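Local coordinates for protein aminodeoxyfutalosine deaminase (Deinococcus radiodurans, PDB 2IMR) that deaminates aminodeoxyfutalosine to futalosine in menaquinone biosynthesis, using one zinc ion per subunit, and acts more weakly on adenosine and related nucleosides, at residues Arg221-Leu226 and Leu292-Ala297. Sequence-based numbering, arbitrary orientation.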
ATOM      1  N   ARG A 221     -22.405   9.414  -3.255  1.00 19.14           N
ATOM      2  CA  ARG A 221     -22.929   9.794  -1.949  1.00 20.63           C
ATOM      3  C   ARG A 221     -22.219   9.059  -0.809  1.00 18.99           C
ATOM      4  O   ARG A 221     -21.790   9.678   0.164  1.00 17.14           O
ATOM      5  CB  ARG A 221     -24.434   9.521  -1.891  1.00 24.40           C
ATOM      6  CG  ARG A 221     -25.071   9.956  -0.585  1.00 29.55           C
ATOM      7  CD  ARG A 221     -26.580   9.749  -0.588  1.00 33.41           C
ATOM      8  NE  ARG A 221     -27.160  10.124   0.700  1.00 37.06           N
ATOM      9  CZ  ARG A 221     -27.094  11.345   1.221  1.00 39.11           C
ATOM     10  NH1 ARG A 221     -26.477  12.318   0.563  1.00 42.85           N
ATOM     11  NH2 ARG A 221     -27.634  11.592   2.407  1.00 41.05           N
ATOM     12  N   LEU A 222     -22.090   7.741  -0.928  1.00 16.32           N
ATOM     13  CA  LEU A 222     -21.427   6.958   0.111  1.00 15.59           C
ATOM     14  C   LEU A 222     -19.946   7.338   0.228  1.00 15.73           C
ATOM     15  O   LEU A 222     -19.388   7.364   1.325  1.00 16.37           O
ATOM     16  CB  LEU A 222     -21.570   5.461  -0.184  1.00 15.59           C
ATOM     17  CG  LEU A 222     -20.900   4.488   0.798  1.00 14.20           C
ATOM     18  CD1 LEU A 222     -21.402   4.753   2.215  1.00 13.87           C
ATOM     19  CD2 LEU A 222     -21.189   3.057   0.379  1.00 14.22           C
ATOM     20  N   MET A 223     -19.315   7.641  -0.903  1.00 16.79           N
ATOM     21  CA  MET A 223     -17.903   8.022  -0.905  1.00 15.97           C
ATOM     22  C   MET A 223     -17.681   9.296  -0.083  1.00 17.93           C
ATOM     23  O   MET A 223     -16.733   9.382   0.700  1.00 16.03           O
ATOM     24  CB  MET A 223     -17.414   8.238  -2.340  1.00 16.22           C
ATOM     25  CG  MET A 223     -15.931   8.607  -2.455  1.00 15.10           C
ATOM     26  SD  MET A 223     -14.822   7.268  -1.950  1.00 17.96           S
ATOM     27  CE  MET A 223     -14.833   6.274  -3.429  1.00 14.82           C
ATOM     28  N   ARG A 224     -18.551  10.285  -0.263  1.00 18.16           N
ATOM     29  CA  ARG A 224     -18.426  11.529   0.487  1.00 20.66           C
ATOM     30  C   ARG A 224     -18.769  11.350   1.958  1.00 20.34           C
ATOM     31  O   ARG A 224     -18.146  11.969   2.820  1.00 21.13           O
ATOM     32  CB  ARG A 224     -19.309  12.623  -0.118  1.00 24.37           C
ATOM     33  CG  ARG A 224     -18.731  13.231  -1.378  1.00 28.27           C
ATOM     34  CD  ARG A 224     -19.337  14.602  -1.654  1.00 35.54           C
ATOM     35  NE  ARG A 224     -19.285  15.492  -0.489  1.00 39.06           N
ATOM     36  CZ  ARG A 224     -18.203  15.705   0.258  1.00 39.67           C
ATOM     37  NH1 ARG A 224     -17.062  15.090  -0.022  1.00 39.45           N
ATOM     38  NH2 ARG A 224     -18.260  16.548   1.283  1.00 39.16           N
ATOM     39  N   LEU A 225     -19.763  10.514   2.252  1.00 20.36           N
ATOM     40  CA  LEU A 225     -20.133  10.268   3.641  1.00 19.49           C
ATOM     41  C   LEU A 225     -18.941   9.641   4.348  1.00 18.55           C
ATOM     42  O   LEU A 225     -18.617   9.995   5.482  1.00 18.40           O
ATOM     43  CB  LEU A 225     -21.332   9.316   3.732  1.00 20.13           C
ATOM     44  CG  LEU A 225     -22.712   9.858   3.351  1.00 22.01           C
ATOM     45  CD1 LEU A 225     -23.758   8.751   3.467  1.00 22.75           C
ATOM     46  CD2 LEU A 225     -23.063  11.022   4.266  1.00 24.28           C
ATOM     47  N   LEU A 226     -18.280   8.715   3.662  1.00 17.27           N
ATOM     48  CA  LEU A 226     -17.130   8.032   4.237  1.00 17.31           C
ATOM     49  C   LEU A 226     -15.918   8.944   4.402  1.00 18.25           C
ATOM     50  O   LEU A 226     -15.302   8.969   5.472  1.00 18.72           O
ATOM     51  CB  LEU A 226     -16.745   6.823   3.375  1.00 16.28           C
ATOM     52  CG  LEU A 226     -17.781   5.697   3.269  1.00 14.55           C
ATOM     53  CD1 LEU A 226     -17.343   4.696   2.186  1.00 15.16           C
ATOM     54  CD2 LEU A 226     -17.935   5.011   4.631  1.00 16.88           C
ATOM     55  N   LEU A 292     -15.245  15.909  -6.424  1.00 22.38           N
ATOM     56  CA  LEU A 292     -16.251  15.446  -5.482  1.00 21.62           C
ATOM     57  C   LEU A 292     -15.891  15.942  -4.090  1.00 21.08           C
ATOM     58  O   LEU A 292     -16.723  15.925  -3.184  1.00 20.70           O
ATOM     59  CB  LEU A 292     -16.331  13.914  -5.480  1.00 21.19           C
ATOM     60  CG  LEU A 292     -17.392  13.288  -4.571  1.00 21.13           C
ATOM     61  CD1 LEU A 292     -18.775  13.820  -4.933  1.00 20.15           C
ATOM     62  CD2 LEU A 292     -17.361  11.773  -4.725  1.00 18.28           C
ATOM     63  N   GLY A 293     -14.643  16.380  -3.928  1.00 21.45           N
ATOM     64  CA  GLY A 293     -14.190  16.887  -2.646  1.00 21.47           C
ATOM     65  C   GLY A 293     -13.613  15.815  -1.745  1.00 22.45           C
ATOM     66  O   GLY A 293     -13.345  16.059  -0.569  1.00 22.75           O
ATOM     67  N   VAL A 294     -13.420  14.620  -2.297  1.00 21.23           N
ATOM     68  CA  VAL A 294     -12.877  13.509  -1.526  1.00 20.64           C
ATOM     69  C   VAL A 294     -11.370  13.634  -1.286  1.00 19.82           C
ATOM     70  O   VAL A 294     -10.874  13.211  -0.242  1.00 20.61           O
ATOM     71  CB  VAL A 294     -13.184  12.162  -2.229  1.00 21.48           C
ATOM     72  CG1 VAL A 294     -12.515  11.009  -1.493  1.00 23.05           C
ATOM     73  CG2 VAL A 294     -14.686  11.945  -2.273  1.00 23.48           C
ATOM     74  N   LEU A 295     -10.638  14.215  -2.233  1.00 19.47           N
ATOM     75  CA  LEU A 295      -9.193  14.349  -2.051  1.00 20.76           C
ATOM     76  C   LEU A 295      -8.850  15.335  -0.942  1.00 22.42           C
ATOM     77  O   LEU A 295      -7.717  15.371  -0.455  1.00 21.60           O
ATOM     78  CB  LEU A 295      -8.510  14.762  -3.361  1.00 20.18           C
ATOM     79  CG  LEU A 295      -8.663  13.755  -4.511  1.00 21.63           C
ATOM     80  CD1 LEU A 295      -7.701  14.094  -5.629  1.00 18.99           C
ATOM     81  CD2 LEU A 295      -8.386  12.338  -4.008  1.00 21.44           C
ATOM     82  N   ALA A 296      -9.842  16.119  -0.533  1.00 24.58           N
ATOM     83  CA  ALA A 296      -9.662  17.100   0.533  1.00 26.98           C
ATOM     84  C   ALA A 296      -9.287  16.403   1.837  1.00 27.93           C
ATOM     85  O   ALA A 296      -8.608  16.980   2.689  1.00 29.88           O
ATOM     86  CB  ALA A 296     -10.947  17.905   0.721  1.00 27.40           C
ATOM     87  N   ALA A 297      -9.732  15.159   1.990  1.00 26.66           N
ATOM     88  CA  ALA A 297      -9.444  14.380   3.190  1.00 26.29           C
ATOM     89  C   ALA A 297      -8.049  13.739   3.141  1.00 25.87           C
ATOM     90  O   ALA A 297      -7.657  13.017   4.058  1.00 25.48           O
ATOM     91  CB  ALA A 297     -10.511  13.301   3.371  1.00 27.24           C
TER
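Apolar packing between M223 and V294 forms the buried side of this contact: CG of M223 stands 3.6 Å from CG2 of V294, the two side chains meeting at about a right angle. The same M223 CG lies 4.1 Å from CD2 of L292, so one methylene touches both branched residues. M223 has its CG anti to the backbone N (chi1 -178°), which carries the chain off the helix toward 292-297; bends at chi2 and chi3 then turn the thioether end, and the side chain also packs on P212 and V218. It lies about 7 Å from the side chain of H213, a predicted substrate-binding residue.

The more exposed side is aliphatic arginine against leucine. The R224 and L292 side chains run antiparallel alongside one another, with R224 CG 3.5 Å from L292 CG and R224 CD 3.4 Å from L292 CD1.

In the TIM-barrel fold of the amidohydrolase family, helix 220-233 follows strand 206-212, while the loop containing 292-297 links helix 285-292 to strand 300-303; the contact thus joins an outer helix to the turn leading back into the barrel. G293, the first residue beyond helix 285-292, has positive phi (89°) and two bonds back into the last turn, a Schellman motif; at its backbone angles a side chain would collide with the carbonyl O of L292, so glycine suits the position.

Polar evidence is thinner. The R224 chain bends at chi3 (51°), bringing NH1 to 3.3 Å from the carbonyl O of L292, which lies oblique to the guanidinium; the stronger partner is D228, salt-bridged to NH2 one helical turn on. An alanine in place of R224 would take away the methylenes lying along L292 and is likely to open a gap there, leaving D228 without its salt-bridge mate.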